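PDB 5CO1: protocadherin-19 isoform 1 from Danio rerio, which mediates calcium-dependent homophilic cell adhesion, robustly when in complex with cadherin-2, and is essential for early neurulation in the anterior neural plate. Local coordinates for residues T10-E15 with N101-N106; L14-I19 with N67-H72. One frame throughout, in Å; residues are numbered along the deposited sequence.

Interaction 1 of 2, residues T10-E15 with N101-N106; sequences TVNVLE and NVIDIN. With CA (calcium ion), chain F; CA (calcium ion), chain E; CA (calcium ion), chain G.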
# COMPACT_ATOMS: atom_id res chain seq x y z
N THR A 10 -10.27 18.84 -8.70
CA THR A 10 -9.49 17.83 -7.98
C THR A 10 -10.12 17.45 -6.65
O THR A 10 -10.54 18.28 -5.90
CB THR A 10 -8.01 18.24 -7.76
OG1 THR A 10 -7.92 19.29 -6.81
CG2 THR A 10 -7.36 18.70 -9.06
N VAL A 11 -10.28 16.17 -6.43
CA VAL A 11 -11.10 15.69 -5.33
C VAL A 11 -10.29 14.63 -4.65
O VAL A 11 -9.49 13.96 -5.30
CB VAL A 11 -12.46 15.10 -5.78
CG1 VAL A 11 -13.47 16.21 -5.99
CG2 VAL A 11 -12.29 14.37 -7.08
N ASN A 12 -10.40 14.60 -3.33
CA ASN A 12 -9.81 13.56 -2.55
C ASN A 12 -10.83 12.50 -2.23
O ASN A 12 -11.95 12.82 -1.83
CB ASN A 12 -9.28 14.18 -1.28
CG ASN A 12 -8.09 15.06 -1.54
OD1 ASN A 12 -7.22 14.72 -2.33
ND2 ASN A 12 -8.05 16.22 -0.90
N VAL A 13 -10.40 11.25 -2.30
CA VAL A 13 -11.26 10.17 -1.93
C VAL A 13 -10.50 9.09 -1.24
O VAL A 13 -9.48 8.67 -1.72
CB VAL A 13 -11.91 9.56 -3.14
CG1 VAL A 13 -12.73 8.37 -2.71
CG2 VAL A 13 -12.81 10.58 -3.79
N LEU A 14 -11.06 8.59 -0.13
CA LEU A 14 -10.42 7.56 0.66
C LEU A 14 -10.30 6.30 -0.16
O LEU A 14 -11.24 5.96 -0.88
CB LEU A 14 -11.25 7.24 1.91
CG LEU A 14 -10.75 8.05 3.05
CD1 LEU A 14 -11.56 7.80 4.30
CD2 LEU A 14 -9.30 7.66 3.25
N GLU A 15 -9.20 5.57 -0.03
CA GLU A 15 -9.20 4.24 -0.59
C GLU A 15 -10.17 3.39 0.19
O GLU A 15 -10.49 3.72 1.32
CB GLU A 15 -7.82 3.60 -0.64
CG GLU A 15 -7.23 3.15 0.67
CD GLU A 15 -5.91 2.44 0.47
OE1 GLU A 15 -5.84 1.58 -0.45
OE2 GLU A 15 -4.93 2.79 1.16
N ASN A 101 -7.67 12.00 -6.49
CA ASN A 101 -6.65 11.51 -5.54
C ASN A 101 -7.22 10.49 -4.58
O ASN A 101 -8.07 10.80 -3.69
CB ASN A 101 -6.16 12.65 -4.65
CG ASN A 101 -4.90 13.23 -5.14
OD1 ASN A 101 -3.84 12.67 -4.87
ND2 ASN A 101 -5.00 14.22 -6.03
N VAL A 102 -6.63 9.33 -4.66
CA VAL A 102 -7.02 8.26 -3.83
C VAL A 102 -6.10 8.27 -2.66
O VAL A 102 -4.92 8.06 -2.80
CB VAL A 102 -6.87 6.94 -4.57
CG1 VAL A 102 -7.22 5.80 -3.65
CG2 VAL A 102 -7.80 6.97 -5.75
N ILE A 103 -6.68 8.43 -1.48
CA ILE A 103 -5.88 8.70 -0.32
C ILE A 103 -5.59 7.43 0.46
O ILE A 103 -6.44 6.58 0.63
CB ILE A 103 -6.50 9.86 0.47
CG1 ILE A 103 -6.14 11.12 -0.31
CG2 ILE A 103 -5.86 10.01 1.86
CD1 ILE A 103 -7.18 12.16 -0.22
N ASP A 104 -4.31 7.25 0.75
CA ASP A 104 -3.83 6.00 1.32
C ASP A 104 -4.25 5.91 2.78
O ASP A 104 -4.19 6.91 3.51
CB ASP A 104 -2.33 5.90 1.18
CG ASP A 104 -1.74 4.82 2.06
OD1 ASP A 104 -2.07 3.64 1.83
OD2 ASP A 104 -0.89 5.16 2.93
N ILE A 105 -4.80 4.75 3.12
CA ILE A 105 -4.93 4.30 4.49
C ILE A 105 -4.11 3.06 4.83
O ILE A 105 -3.60 2.37 3.95
CB ILE A 105 -6.39 4.02 4.86
CG1 ILE A 105 -6.97 2.96 3.93
CG2 ILE A 105 -7.22 5.30 4.78
CD1 ILE A 105 -7.72 1.87 4.65
N ASN A 106 -3.94 2.83 6.13
CA ASN A 106 -3.20 1.69 6.59
C ASN A 106 -4.00 0.38 6.49
O ASN A 106 -4.47 -0.14 7.46
CB ASN A 106 -2.74 1.89 7.99
CG ASN A 106 -1.50 1.09 8.30
OD1 ASN A 106 -0.82 0.61 7.40
ND2 ASN A 106 -1.18 0.98 9.57
CA CA F . -3.10 1.64 1.90
CA CA E . -5.23 -0.80 -0.37
CA CA G . 1.06 -0.52 6.83
O HOH W 1 -4.15 -2.93 -0.34
O HOH W 2 -7.16 -1.57 -1.27
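Glu-15 reaches from the end of one strand to the loop that follows its parallel neighbour, and its carboxylate meets backbone and metal there together. OE2 takes the N-H of Ile-105 through its anti lone pair (2.8 Å) and binds a calcium ion at 2.3 Å. Asp-104 OD1 and Ile-105 O bind the same ion, while OE1 of Glu-15 turns to a second calcium. CG lies between backbone N and carbonyl carbon (chi1 72°), from where the extended chain carries the carboxylate over to Ile-105. Glu-73, Asp-107 and Asp-143 complete the shared ion's shell, and the other oxygen of Asp-104 is held by Asn-147. This is the classical cadherin linker site, with Asp-104 to Asn-108 supplying the DXNDN motif; Asn-106 OD1 binds a third calcium. What positions the glutamate is the parallel pairing behind it, at the edge of a cadherin-repeat sheet. Val-13 N donates to Asn-101 O (2.8 Å) and Val-13 O accepts from Ile-103 N (2.8 Å), and Glu-15 N closes the run on Ile-103 O (3.0 Å). On the face of Asn-12, Leu-14 and Ile-103, Leu-14 CD2 reaches past the strand end to Ile-105 CG2 (3.5 Å), the two side chains nearly perpendicular.

Interaction 2 of 2, residues L14-I19 with N67-H72; sequences LENSPI and NGVLDH. With CA (calcium ion), chain E; CA (calcium ion), chain F.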
# COMPACT_ATOMS: atom_id res chain seq x y z
N LEU A 14 -11.06 8.59 -0.13
CA LEU A 14 -10.42 7.56 0.66
C LEU A 14 -10.30 6.30 -0.16
O LEU A 14 -11.24 5.96 -0.88
CB LEU A 14 -11.25 7.24 1.91
CG LEU A 14 -10.75 8.05 3.05
CD1 LEU A 14 -11.56 7.80 4.30
CD2 LEU A 14 -9.30 7.66 3.25
N GLU A 15 -9.20 5.57 -0.03
CA GLU A 15 -9.20 4.24 -0.59
C GLU A 15 -10.17 3.39 0.19
O GLU A 15 -10.49 3.72 1.32
CB GLU A 15 -7.82 3.60 -0.64
CG GLU A 15 -7.23 3.15 0.67
CD GLU A 15 -5.91 2.44 0.47
OE1 GLU A 15 -5.84 1.58 -0.45
OE2 GLU A 15 -4.93 2.79 1.16
N ASN A 16 -10.78 2.46 -0.55
CA ASN A 16 -11.71 1.47 -0.02
C ASN A 16 -13.06 2.10 0.29
O ASN A 16 -13.89 1.52 0.96
CB ASN A 16 -11.14 0.75 1.19
CG ASN A 16 -9.83 0.01 0.88
OD1 ASN A 16 -9.57 -0.42 -0.25
ND2 ASN A 16 -8.97 -0.12 1.90
N SER A 17 -13.27 3.29 -0.24
CA SER A 17 -14.54 3.95 -0.10
C SER A 17 -15.65 3.01 -0.59
O SER A 17 -15.49 2.26 -1.55
CB SER A 17 -14.56 5.27 -0.89
OG SER A 17 -13.85 6.29 -0.20
N PRO A 18 -16.80 3.05 0.10
CA PRO A 18 -17.90 2.21 -0.30
C PRO A 18 -18.41 2.63 -1.66
O PRO A 18 -18.42 3.82 -1.99
CB PRO A 18 -18.97 2.50 0.75
CG PRO A 18 -18.21 2.96 1.93
CD PRO A 18 -17.08 3.75 1.37
N ILE A 19 -18.88 1.63 -2.41
CA ILE A 19 -19.66 1.84 -3.62
C ILE A 19 -20.78 2.85 -3.40
O ILE A 19 -21.38 2.92 -2.30
CB ILE A 19 -20.18 0.49 -4.16
CG1 ILE A 19 -19.72 0.27 -5.60
CG2 ILE A 19 -21.69 0.36 -4.05
CD1 ILE A 19 -18.25 -0.07 -5.69
N ASN A 67 -17.51 3.44 -8.22
CA ASN A 67 -18.18 2.28 -8.83
C ASN A 67 -17.47 0.94 -8.67
O ASN A 67 -18.06 -0.11 -8.91
CB ASN A 67 -18.44 2.51 -10.31
CG ASN A 67 -19.61 1.68 -10.84
OD1 ASN A 67 -20.68 1.63 -10.24
ND2 ASN A 67 -19.40 1.03 -11.99
N GLY A 68 -16.20 0.96 -8.29
CA GLY A 68 -15.49 -0.27 -7.98
C GLY A 68 -14.53 -0.03 -6.84
O GLY A 68 -14.52 1.04 -6.25
N VAL A 69 -13.69 -1.02 -6.55
CA VAL A 69 -12.87 -0.96 -5.37
C VAL A 69 -11.63 -0.12 -5.61
O VAL A 69 -10.73 -0.56 -6.32
CB VAL A 69 -12.43 -2.35 -4.90
CG1 VAL A 69 -11.58 -2.23 -3.65
CG2 VAL A 69 -13.66 -3.21 -4.62
N LEU A 70 -11.53 0.99 -4.88
CA LEU A 70 -10.42 1.94 -5.01
C LEU A 70 -9.26 1.55 -4.13
O LEU A 70 -9.37 1.63 -2.90
CB LEU A 70 -10.86 3.32 -4.56
CG LEU A 70 -11.78 4.09 -5.48
CD1 LEU A 70 -12.07 5.42 -4.83
CD2 LEU A 70 -11.15 4.31 -6.84
N ASP A 71 -8.12 1.22 -4.75
CA ASP A 71 -6.96 0.73 -4.02
C ASP A 71 -5.79 1.62 -4.32
O ASP A 71 -5.36 1.69 -5.47
CB ASP A 71 -6.66 -0.71 -4.41
CG ASP A 71 -5.47 -1.30 -3.66
OD1 ASP A 71 -4.90 -0.67 -2.74
OD2 ASP A 71 -5.07 -2.42 -4.03
N HIS A 72 -5.34 2.37 -3.32
CA HIS A 72 -4.16 3.23 -3.44
C HIS A 72 -2.93 2.46 -3.92
O HIS A 72 -2.06 3.01 -4.61
CB HIS A 72 -3.83 3.88 -2.10
CG HIS A 72 -2.56 4.66 -2.10
ND1 HIS A 72 -2.52 6.00 -2.40
CD2 HIS A 72 -1.29 4.30 -1.84
CE1 HIS A 72 -1.28 6.44 -2.29
NE2 HIS A 72 -0.51 5.42 -1.93
CA CA E . -5.23 -0.80 -0.37
CA CA F . -3.10 1.64 1.90
O HOH W 1 -4.15 -2.93 -0.34
O HOH W 2 -7.16 -1.57 -1.27
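Glu-15 and His-72 meet at the close-fitting end of this contact, where the backbone N-H of His-72 reaches Glu-15 OE1 (3.0 Å) from above the carboxylate plane, 58° out of it. That same oxygen also binds a calcium ion, so it is gripped by two partners. Asp-71 OD1 holds the ion too, at 2.4 Å, and two waters occupy further positions, with Glu-73 and Asp-107 completing the shell. The CB of His-72 sits over the face of the carboxylate, 3.5 Å from OE1, while its ring leads away to hydrogen-bond Ser-144. Next along the chain, Asn-16 N donates to Leu-70 O (2.9 Å) in the carbonyl plane, and the side chain of Leu-70 sets off toward residues 14-19, its CD1 4.1 Å from Leu-14 O.

These are two conserved calcium-binding elements of a cadherin repeat: the glutamate at the end of the first strand, and Asp-71 to Glu-73, which occupy the place of the DRE motif. A type II turn from Leu-14 to Ser-17 bends the first of them, and Ser-17 OG donates to Leu-14 O (2.7 Å); Asn-16, at the third position, has a positive phi of 75°.

On the solvent side the fit slackens, from the turn outward. Asn-16 is exposed, yet its ND2 hydrogen-bonds Asp-107, tying the turn to the linker; its OD1 lies beside Leu-70 O without bonding to it, and has Val-69 CG1 as a distant apolar neighbour at 4.3 Å. Farther out, the exposed Ile-19 lays CD1 against the peptide between Asn-67 and Gly-68, with CG1 behind it 3.7 Å from Asn-67 O. No hydrogen bond joins the segments at this end, where the touching is apolar carbon against peptide.

How the interactions relate
Leu-14 and Glu-15 belong to both contacts, and the two carboxylate oxygens of Glu-15 divide the work: OE2 serves the calcium shared with the linker in interaction 1, OE1 the one shared with Asp-71 in interaction 2. Both are partly buried, but their chemistry differs with place. Interaction 1 is regular parallel sheet running into a metal site, whereas interaction 2 joins two loops with two direct hydrogen bonds and fades into an exposed outer end. They also touch each other: Val-13 CG1 packs on Leu-70 CD1 at 3.7 Å, and Val-102 O probably accepts from His-72 ND1 (3.2 Å), linking the sheet to the loops beside the calcium ions.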